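Local structure of protein-glutamine gamma-glutamyltransferase (Pseudomonas aeruginosa PAO1, 6G49) at residues A288-W293 / L300-T305. The protein shows transglutaminase activity in vitro, joining glutamine and lysine side chains of proteins through its periplasmic domain, and is critical for viability of the bacterium. Residues are numbered along the deposited sequence; the frame is centred on the assembly and turned at random.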
loop_
_atom_site.group_PDB
_atom_site.type_symbol
_atom_site.label_atom_id
_atom_site.label_comp_id
_atom_site.label_asym_id
_atom_site.label_seq_id
_atom_site.Cartn_x
_atom_site.Cartn_y
_atom_site.Cartn_z
ATOM N N ALA A 288 -3.218 -2.589 2.810
ATOM C CA ALA A 288 -3.025 -2.251 1.406
ATOM C C ALA A 288 -3.606 -0.882 1.144
ATOM O O ALA A 288 -4.690 -0.539 1.657
ATOM C CB ALA A 288 -3.662 -3.276 0.513
ATOM N N TRP A 289 -2.870 -0.058 0.387
ATOM C CA TRP A 289 -3.259 1.257 0.048
ATOM C C TRP A 289 -2.845 1.543 -1.415
ATOM O O TRP A 289 -2.539 0.596 -2.164
ATOM C CB TRP A 289 -2.770 2.290 1.059
ATOM C CG TRP A 289 -1.282 2.369 1.243
ATOM C CD1 TRP A 289 -0.434 3.319 0.752
ATOM C CD2 TRP A 289 -0.479 1.539 2.112
ATOM N NE1 TRP A 289 0.852 3.088 1.169
ATOM C CE2 TRP A 289 0.855 2.019 2.017
ATOM C CE3 TRP A 289 -0.715 0.400 2.896
ATOM C CZ2 TRP A 289 1.917 1.444 2.728
ATOM C CZ3 TRP A 289 0.334 -0.139 3.607
ATOM C CH2 TRP A 289 1.633 0.358 3.495
ATOM N N VAL A 290 -2.866 2.814 -1.783
ATOM C CA VAL A 290 -2.681 3.218 -3.205
ATOM C C VAL A 290 -1.599 4.295 -3.268
ATOM O O VAL A 290 -1.446 5.132 -2.391
ATOM C CB VAL A 290 -4.007 3.705 -3.810
ATOM C CG1 VAL A 290 -3.829 4.236 -5.245
ATOM C CG2 VAL A 290 -5.033 2.595 -3.773
ATOM N N GLU A 291 -0.890 4.324 -4.395
ATOM C CA GLU A 291 -0.164 5.554 -4.808
ATOM C C GLU A 291 -0.435 5.788 -6.284
ATOM O O GLU A 291 -0.595 4.832 -7.092
ATOM C CB GLU A 291 1.321 5.521 -4.448
ATOM C CG GLU A 291 2.105 4.418 -5.099
ATOM C CD GLU A 291 3.536 4.300 -4.589
ATOM O OE1 GLU A 291 4.277 3.450 -5.092
ATOM O OE2 GLU A 291 3.890 5.043 -3.664
ATOM N N TYR A 292 -0.466 7.066 -6.632
ATOM C CA TYR A 292 -0.716 7.481 -7.994
ATOM C C TYR A 292 0.323 8.542 -8.372
ATOM O O TYR A 292 0.875 9.269 -7.531
ATOM C CB TYR A 292 -2.150 7.981 -8.174
ATOM C CG TYR A 292 -2.475 9.290 -7.490
ATOM C CD1 TYR A 292 -2.700 9.367 -6.112
ATOM C CD2 TYR A 292 -2.428 10.468 -8.200
ATOM C CE1 TYR A 292 -2.893 10.607 -5.501
ATOM C CE2 TYR A 292 -2.649 11.698 -7.589
ATOM C CZ TYR A 292 -2.876 11.762 -6.249
ATOM O OH TYR A 292 -3.095 13.017 -5.757
ATOM N N TRP A 293 0.474 8.711 -9.681
ATOM C CA TRP A 293 1.501 9.574 -10.218
ATOM C C TRP A 293 0.870 10.733 -10.970
ATOM O O TRP A 293 -0.107 10.576 -11.702
ATOM C CB TRP A 293 2.413 8.783 -11.168
ATOM C CG TRP A 293 3.574 9.599 -11.661
ATOM C CD1 TRP A 293 4.784 9.798 -11.043
ATOM C CD2 TRP A 293 3.600 10.377 -12.874
ATOM N NE1 TRP A 293 5.532 10.685 -11.781
ATOM C CE2 TRP A 293 4.829 11.059 -12.891
ATOM C CE3 TRP A 293 2.678 10.586 -13.899
ATOM C CZ2 TRP A 293 5.197 11.912 -13.936
ATOM C CZ3 TRP A 293 3.022 11.459 -14.918
ATOM C CH2 TRP A 293 4.289 12.054 -14.956
ATOM N N LEU A 300 2.180 10.087 -5.078
ATOM C CA LEU A 300 1.566 10.427 -3.811
ATOM C C LEU A 300 0.740 9.246 -3.334
ATOM O O LEU A 300 0.023 8.616 -4.116
ATOM C CB LEU A 300 0.671 11.655 -3.964
ATOM C CG LEU A 300 1.396 12.963 -4.358
ATOM C CD1 LEU A 300 0.372 14.039 -4.600
ATOM C CD2 LEU A 300 2.413 13.375 -3.317
ATOM N N SER A 301 0.842 8.940 -2.035
ATOM C CA SER A 301 0.117 7.827 -1.461
ATOM C C SER A 301 -1.216 8.303 -0.907
ATOM O O SER A 301 -1.322 9.407 -0.382
ATOM C CB SER A 301 0.917 7.195 -0.344
ATOM O OG SER A 301 2.155 6.707 -0.836
ATOM N N VAL A 302 -2.222 7.448 -1.011
ATOM C CA VAL A 302 -3.556 7.727 -0.537
ATOM C C VAL A 302 -4.149 6.418 -0.006
ATOM O O VAL A 302 -3.892 5.352 -0.527
ATOM C CB VAL A 302 -4.418 8.365 -1.626
ATOM C CG1 VAL A 302 -4.686 7.438 -2.807
ATOM C CG2 VAL A 302 -5.689 8.948 -1.067
ATOM N N ASP A 303 -4.993 6.528 1.029
ATOM C CA ASP A 303 -5.551 5.317 1.649
ATOM C C ASP A 303 -7.063 5.410 1.694
ATOM O O ASP A 303 -7.612 6.085 2.554
ATOM C CB ASP A 303 -5.000 5.114 3.051
ATOM C CG ASP A 303 -5.496 3.838 3.662
ATOM O OD1 ASP A 303 -6.296 3.109 3.020
ATOM O OD2 ASP A 303 -5.006 3.539 4.800
ATOM N N PRO A 304 -7.779 4.741 0.772
ATOM C CA PRO A 304 -9.229 4.834 0.724
ATOM C C PRO A 304 -9.898 4.267 1.978
ATOM O O PRO A 304 -11.037 4.643 2.271
ATOM C CB PRO A 304 -9.634 4.044 -0.539
ATOM C CG PRO A 304 -8.453 3.181 -0.822
ATOM C CD PRO A 304 -7.247 3.956 -0.350
ATOM N N THR A 305 -9.215 3.379 2.685
ATOM C CA THR A 305 -9.742 2.764 3.908
ATOM C C THR A 305 -10.035 3.877 4.908
ATOM O O THR A 305 -10.921 3.781 5.767
ATOM C CB THR A 305 -8.756 1.764 4.527
ATOM O OG1 THR A 305 -8.643 0.632 3.669
ATOM C CG2 THR A 305 -9.162 1.267 5.898
HETATM O O HOH W 1 -6.824 0.992 1.424
#
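V290 and V302 exchange two backbone hydrogen bonds, and Y292 and L300 two more, which makes 288-293 and 300-302 parts of the two strands of an antiparallel hairpin, 286-294 and 298-302. The bond from V302 N to V290 O (2.8 Å) is nearly straight, 168° at the hydrogen. Beta-branched valines suit this extended pair: their side chains stand side by side on the face turned to helices 201-214 and 243-256.

Y292 CB leaves the sheet on that same face. A chi1 of 69° sets CG between backbone N and carbonyl carbon, which brings the ring obliquely toward the partner strand. Y292 CD1 comes 3.5 Å from L300 O, and Y292 CE1 lies 4.0 Å from L300 CB. At the tip, Y292 OH is 3.8 Å from L300 CD1. A long aromatic can thus lie across leucine and still reach Q202 and V205.

E291 and S301 form the non-hydrogen-bonded pair on the opposite face. A carboxylate suits E291, buried among R74, R164 and R262 in salt bridges, and small S301 takes little room where E291 CA and S301 CA are 4.1 Å apart.

Beyond the strand, D303 OD1 accepts T305 N in an Asx turn. A water gives one hydrogen to D303 OD1 and another to A288 O, tying the diverging chains together. D303 OD2 is hydrogen-bonded to H287 NE2 and to Y72 OH, an arrangement consistent with the Cys-His-Asp triad of transglutaminase-like enzymes, C243 being the probable nucleophile.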